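Local atomic coordinates of restriction endonuclease AspBHI (Azoarcus sp., PDB entry 4OC8), a protein that probably binds modified DNA and cleaves it as a modification-dependent restriction endonuclease, and forms a tetramer. Residues 259-271 with 286-300. Sequence-based numbering, arbitrary orientation.
Sequences LTRLLLPDVARLD and RLRIGQSPAAIEVDF
R269 and R286 form an antiparallel hydrogen-bonded pair: R269 N donates to R286 O and R286 N to R269 O, each at 2.9 Å, and their CB atoms lie side by side on one face of the sheet.

Salt bridges extend the pairing. Bent at chi2 (67°) and chi3 (72°), the R269 chain folds back so that R286 O sits over one face of its guanidinium, while D266 OD2, whose position is less sure, lies near the edge of the group on the side of R269 NH2. The same NH2 reaches E297 OE2 on strand 294-305, the next strand but one, at 3.3 Å, a weak bond with the two planes 59° apart. D266 OD1 bonds weakly to R288 NH2 (3.4 Å), whose stronger partner is D74 of the second subunit. An asparagine in place of D266 would probably leave R269 and R288 without the negative charge they share.

Apolar groups fill the other side. L287 CD1 packs against D266 CB and P265 CD, 3.8 Å from the latter. The F300 ring takes L264 CD1 over one face and A268 CB at its edge, the methyl 3.7 Å from CZ; T260 CG2 approaches obliquely.

The contact thus joins the end of helix 251-263 and outer strand 269-271 to hairpin 284-305 in the PDDEXK-family domain, where T260 and F300 also meet V332 of strand 330-335.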
loop_
_atom_site.group_PDB
_atom_site.type_symbol
_atom_site.label_atom_id
_atom_site.label_comp_id
_atom_site.label_asym_id
_atom_site.label_seq_id
_atom_site.Cartn_x
_atom_site.Cartn_y
_atom_site.Cartn_z
ATOM N N LEU A 259 -10.025 -8.416 -9.143
ATOM C CA LEU A 259 -9.778 -7.031 -9.513
ATOM C C LEU A 259 -9.069 -6.315 -8.372
ATOM O O LEU A 259 -8.137 -5.534 -8.598
ATOM C CB LEU A 259 -11.087 -6.328 -9.872
ATOM C CG LEU A 259 -11.671 -6.708 -11.234
ATOM C CD1 LEU A 259 -13.117 -6.245 -11.356
ATOM C CD2 LEU A 259 -10.819 -6.104 -12.342
ATOM N N THR A 260 -9.477 -6.631 -7.145
ATOM C CA THR A 260 -8.866 -6.017 -5.979
ATOM C C THR A 260 -7.373 -6.328 -5.961
ATOM O O THR A 260 -6.559 -5.427 -5.769
ATOM C CB THR A 260 -9.563 -6.451 -4.674
ATOM O OG1 THR A 260 -10.818 -5.766 -4.561
ATOM C CG2 THR A 260 -8.716 -6.124 -3.460
ATOM N N ARG A 261 -7.013 -7.580 -6.235
ATOM C CA ARG A 261 -5.609 -7.963 -6.197
ATOM C C ARG A 261 -4.803 -7.149 -7.205
ATOM O O ARG A 261 -3.611 -6.926 -7.005
ATOM C CB ARG A 261 -5.439 -9.466 -6.441
ATOM C CG ARG A 261 -5.719 -10.321 -5.220
ATOM C CD ARG A 261 -5.556 -11.788 -5.539
ATOM N NE ARG A 261 -5.846 -12.655 -4.399
ATOM C CZ ARG A 261 -5.922 -13.982 -4.479
ATOM N NH1 ARG A 261 -5.735 -14.586 -5.647
ATOM N NH2 ARG A 261 -6.190 -14.708 -3.400
ATOM N N LEU A 262 -5.454 -6.706 -8.280
ATOM C CA LEU A 262 -4.765 -5.944 -9.315
ATOM C C LEU A 262 -4.630 -4.509 -8.838
ATOM O O LEU A 262 -3.605 -3.863 -9.059
ATOM C CB LEU A 262 -5.557 -5.983 -10.616
ATOM C CG LEU A 262 -5.480 -7.261 -11.447
ATOM C CD1 LEU A 262 -6.414 -7.203 -12.657
ATOM C CD2 LEU A 262 -4.052 -7.518 -11.888
ATOM N N LEU A 263 -5.668 -4.028 -8.159
ATOM C CA LEU A 263 -5.729 -2.645 -7.708
ATOM C C LEU A 263 -4.775 -2.348 -6.550
ATOM O O LEU A 263 -4.264 -1.219 -6.450
ATOM C CB LEU A 263 -7.165 -2.279 -7.300
ATOM C CG LEU A 263 -7.398 -0.842 -6.831
ATOM C CD1 LEU A 263 -7.545 0.093 -8.019
ATOM C CD2 LEU A 263 -8.586 -0.697 -5.873
ATOM N N LEU A 264 -4.513 -3.367 -5.722
ATOM C CA LEU A 264 -3.903 -3.184 -4.398
ATOM C C LEU A 264 -2.476 -3.710 -4.254
ATOM O O LEU A 264 -2.128 -4.725 -4.856
ATOM C CB LEU A 264 -4.832 -3.793 -3.297
ATOM C CG LEU A 264 -6.117 -3.007 -3.147
ATOM C CD1 LEU A 264 -6.987 -3.319 -1.932
ATOM C CD2 LEU A 264 -5.721 -1.572 -3.117
ATOM N N PRO A 265 -1.662 -3.019 -3.443
ATOM C CA PRO A 265 -0.202 -3.090 -3.394
ATOM C C PRO A 265 0.411 -4.370 -2.802
ATOM O O PRO A 265 1.610 -4.407 -2.518
ATOM C CB PRO A 265 0.176 -1.887 -2.535
ATOM C CG PRO A 265 -1.061 -1.125 -2.261
ATOM C CD PRO A 265 -2.195 -2.032 -2.496
ATOM N N ASP A 266 -0.392 -5.408 -2.648
ATOM C CA ASP A 266 0.093 -6.690 -2.176
ATOM C C ASP A 266 -0.337 -7.665 -3.245
ATOM O O ASP A 266 -0.348 -7.346 -4.431
ATOM C CB ASP A 266 -0.640 -7.040 -0.870
ATOM C CG ASP A 266 0.238 -7.767 0.153
ATOM O OD1 ASP A 266 1.251 -8.387 -0.239
ATOM O OD2 ASP A 266 -0.118 -7.734 1.347
ATOM N N VAL A 267 -0.658 -8.870 -2.812
ATOM C CA VAL A 267 -1.675 -9.658 -3.456
ATOM C C VAL A 267 -2.563 -9.787 -2.207
ATOM O O VAL A 267 -2.140 -10.382 -1.214
ATOM C CB VAL A 267 -1.122 -11.018 -3.929
ATOM C CG1 VAL A 267 -2.011 -11.667 -4.965
ATOM C CG2 VAL A 267 0.268 -10.815 -4.504
ATOM N N ALA A 268 -3.754 -9.189 -2.204
ATOM C CA ALA A 268 -4.544 -9.182 -0.983
ATOM C C ALA A 268 -4.906 -10.623 -0.632
ATOM O O ALA A 268 -5.215 -11.433 -1.515
ATOM C CB ALA A 268 -5.799 -8.320 -1.144
ATOM N N ARG A 269 -4.856 -10.946 0.655
ATOM C CA ARG A 269 -5.401 -12.215 1.119
ATOM C C ARG A 269 -6.913 -12.100 1.107
ATOM O O ARG A 269 -7.448 -11.060 1.470
ATOM C CB ARG A 269 -4.931 -12.543 2.533
ATOM C CG ARG A 269 -3.895 -13.643 2.591
ATOM C CD ARG A 269 -2.590 -13.196 1.962
ATOM N NE ARG A 269 -1.879 -12.229 2.794
ATOM C CZ ARG A 269 -1.581 -10.989 2.418
ATOM N NH1 ARG A 269 -1.932 -10.550 1.216
ATOM N NH2 ARG A 269 -0.925 -10.189 3.247
ATOM N N LEU A 270 -7.606 -13.155 0.697
ATOM C CA LEU A 270 -9.053 -13.059 0.529
ATOM C C LEU A 270 -9.848 -14.145 1.256
ATOM O O LEU A 270 -9.602 -15.339 1.088
ATOM C CB LEU A 270 -9.417 -13.026 -0.959
ATOM C CG LEU A 270 -8.871 -11.826 -1.737
ATOM C CD1 LEU A 270 -9.208 -11.943 -3.212
ATOM C CD2 LEU A 270 -9.400 -10.517 -1.164
ATOM N N ASP A 271 -10.791 -13.706 2.081
ATOM C CA ASP A 271 -11.787 -14.591 2.662
ATOM C C ASP A 271 -13.148 -14.102 2.182
ATOM O O ASP A 271 -13.709 -13.153 2.733
ATOM C CB ASP A 271 -11.718 -14.572 4.189
ATOM C CG ASP A 271 -12.561 -15.658 4.827
ATOM O OD1 ASP A 271 -13.396 -16.268 4.124
ATOM O OD2 ASP A 271 -12.387 -15.901 6.042
ATOM N N ARG A 286 -6.908 -9.097 3.562
ATOM C CA ARG A 286 -5.738 -8.706 4.341
ATOM C C ARG A 286 -4.663 -8.109 3.420
ATOM O O ARG A 286 -4.343 -8.662 2.364
ATOM C CB ARG A 286 -5.194 -9.902 5.133
ATOM C CG ARG A 286 -4.368 -9.534 6.360
ATOM C CD ARG A 286 -5.236 -9.086 7.532
ATOM N NE ARG A 286 -6.022 -10.178 8.103
ATOM C CZ ARG A 286 -6.777 -10.064 9.194
ATOM N NH1 ARG A 286 -6.846 -8.903 9.835
ATOM N NH2 ARG A 286 -7.462 -11.108 9.645
ATOM N N LEU A 287 -4.116 -6.970 3.828
ATOM C CA LEU A 287 -3.155 -6.227 3.019
ATOM C C LEU A 287 -1.892 -5.933 3.818
ATOM O O LEU A 287 -1.959 -5.581 4.989
ATOM C CB LEU A 287 -3.780 -4.910 2.557
ATOM C CG LEU A 287 -2.901 -3.927 1.789
ATOM C CD1 LEU A 287 -2.586 -4.474 0.418
ATOM C CD2 LEU A 287 -3.585 -2.573 1.687
ATOM N N ARG A 288 -0.736 -6.072 3.183
ATOM C CA ARG A 288 0.526 -5.779 3.851
ATOM C C ARG A 288 1.025 -4.414 3.408
ATOM O O ARG A 288 0.991 -4.085 2.228
ATOM C CB ARG A 288 1.559 -6.855 3.522
ATOM C CG ARG A 288 2.740 -6.936 4.433
ATOM C CD ARG A 288 3.425 -8.287 4.265
ATOM N NE ARG A 288 3.419 -8.707 2.867
ATOM C CZ ARG A 288 3.956 -9.835 2.414
ATOM N NH1 ARG A 288 4.555 -10.676 3.247
ATOM N NH2 ARG A 288 3.895 -10.118 1.122
ATOM N N ILE A 289 1.452 -3.606 4.368
ATOM C CA ILE A 289 2.016 -2.302 4.082
ATOM C C ILE A 289 3.454 -2.316 4.560
ATOM O O ILE A 289 3.722 -2.582 5.740
ATOM C CB ILE A 289 1.252 -1.189 4.805
ATOM C CG1 ILE A 289 -0.191 -1.138 4.317
ATOM C CG2 ILE A 289 1.920 0.158 4.585
ATOM C CD1 ILE A 289 -1.027 -0.097 5.033
ATOM N N GLY A 290 4.373 -2.046 3.639
ATOM C CA GLY A 290 5.791 -2.093 3.937
ATOM C C GLY A 290 6.487 -3.231 3.222
ATOM O O GLY A 290 5.990 -3.750 2.228
ATOM N N GLN A 291 7.659 -3.602 3.716
ATOM C CA GLN A 291 8.414 -4.708 3.152
ATOM C C GLN A 291 8.960 -5.568 4.280
ATOM O O GLN A 291 9.861 -5.144 4.999
ATOM C CB GLN A 291 9.566 -4.198 2.285
ATOM C CG GLN A 291 9.140 -3.365 1.089
ATOM C CD GLN A 291 10.314 -2.989 0.200
ATOM O OE1 GLN A 291 11.266 -3.760 0.054
ATOM N NE2 GLN A 291 10.259 -1.794 -0.391
ATOM N N SER A 292 8.405 -6.769 4.433
ATOM C CA SER A 292 8.854 -7.714 5.451
ATOM C C SER A 292 10.364 -7.888 5.397
ATOM O O SER A 292 10.948 -7.912 4.309
ATOM C CB SER A 292 8.177 -9.069 5.264
ATOM O OG SER A 292 6.769 -8.931 5.244
ATOM N N PRO A 293 11.007 -8.015 6.567
ATOM C CA PRO A 293 10.439 -8.104 7.922
ATOM C C PRO A 293 9.794 -6.821 8.464
ATOM O O PRO A 293 9.168 -6.871 9.519
ATOM C CB PRO A 293 11.656 -8.475 8.779
ATOM C CG PRO A 293 12.825 -7.953 8.015
ATOM C CD PRO A 293 12.475 -8.143 6.575
ATOM N N ALA A 294 9.937 -5.703 7.760
ATOM C CA ALA A 294 9.395 -4.428 8.215
ATOM C C ALA A 294 8.071 -4.082 7.537
ATOM O O ALA A 294 8.044 -3.352 6.545
ATOM C CB ALA A 294 10.406 -3.312 7.978
ATOM N N ALA A 295 6.972 -4.581 8.098
ATOM C CA ALA A 295 5.655 -4.381 7.510
ATOM C C ALA A 295 4.542 -4.679 8.501
ATOM O O ALA A 295 4.751 -5.372 9.496
ATOM C CB ALA A 295 5.492 -5.251 6.270
ATOM N N ILE A 296 3.353 -4.156 8.228
ATOM C CA ILE A 296 2.199 -4.509 9.039
ATOM C C ILE A 296 1.083 -5.028 8.155
ATOM O O ILE A 296 1.128 -4.871 6.939
ATOM C CB ILE A 296 1.675 -3.322 9.865
ATOM C CG1 ILE A 296 1.283 -2.161 8.949
ATOM C CG2 ILE A 296 2.703 -2.892 10.892
ATOM C CD1 ILE A 296 0.517 -1.063 9.657
ATOM N N GLU A 297 0.088 -5.663 8.762
ATOM C CA GLU A 297 -1.093 -6.070 8.018
ATOM C C GLU A 297 -2.289 -5.247 8.453
ATOM O O GLU A 297 -2.460 -4.954 9.636
ATOM C CB GLU A 297 -1.379 -7.560 8.199
ATOM C CG GLU A 297 -0.607 -8.456 7.251
ATOM C CD GLU A 297 -1.027 -9.910 7.357
ATOM O OE1 GLU A 297 -1.804 -10.239 8.282
ATOM O OE2 GLU A 297 -0.585 -10.722 6.514
ATOM N N VAL A 298 -3.105 -4.864 7.482
ATOM C CA VAL A 298 -4.325 -4.117 7.727
ATOM C C VAL A 298 -5.453 -4.883 7.059
ATOM O O VAL A 298 -5.257 -5.482 6.004
ATOM C CB VAL A 298 -4.236 -2.693 7.145
ATOM C CG1 VAL A 298 -3.203 -1.878 7.905
ATOM C CG2 VAL A 298 -3.898 -2.733 5.660
ATOM N N ASP A 299 -6.626 -4.897 7.676
ATOM C CA ASP A 299 -7.748 -5.610 7.085
ATOM C C ASP A 299 -8.697 -4.656 6.378
ATOM O O ASP A 299 -8.836 -3.498 6.774
ATOM C CB ASP A 299 -8.488 -6.456 8.128
ATOM C CG ASP A 299 -8.767 -5.696 9.419
ATOM O OD1 ASP A 299 -8.670 -4.451 9.423
ATOM O OD2 ASP A 299 -9.090 -6.352 10.435
ATOM N N PHE A 300 -9.337 -5.133 5.317
ATOM C CA PHE A 300 -10.357 -4.329 4.650
ATOM C C PHE A 300 -11.611 -5.131 4.349
ATOM O O PHE A 300 -11.561 -6.347 4.229
ATOM C CB PHE A 300 -9.821 -3.687 3.368
ATOM C CG PHE A 300 -9.388 -4.675 2.325
ATOM C CD1 PHE A 300 -8.115 -5.226 2.357
ATOM C CD2 PHE A 300 -10.245 -5.043 1.305
ATOM C CE1 PHE A 300 -7.708 -6.134 1.395
ATOM C CE2 PHE A 300 -9.844 -5.952 0.338
ATOM C CZ PHE A 300 -8.573 -6.496 0.383
#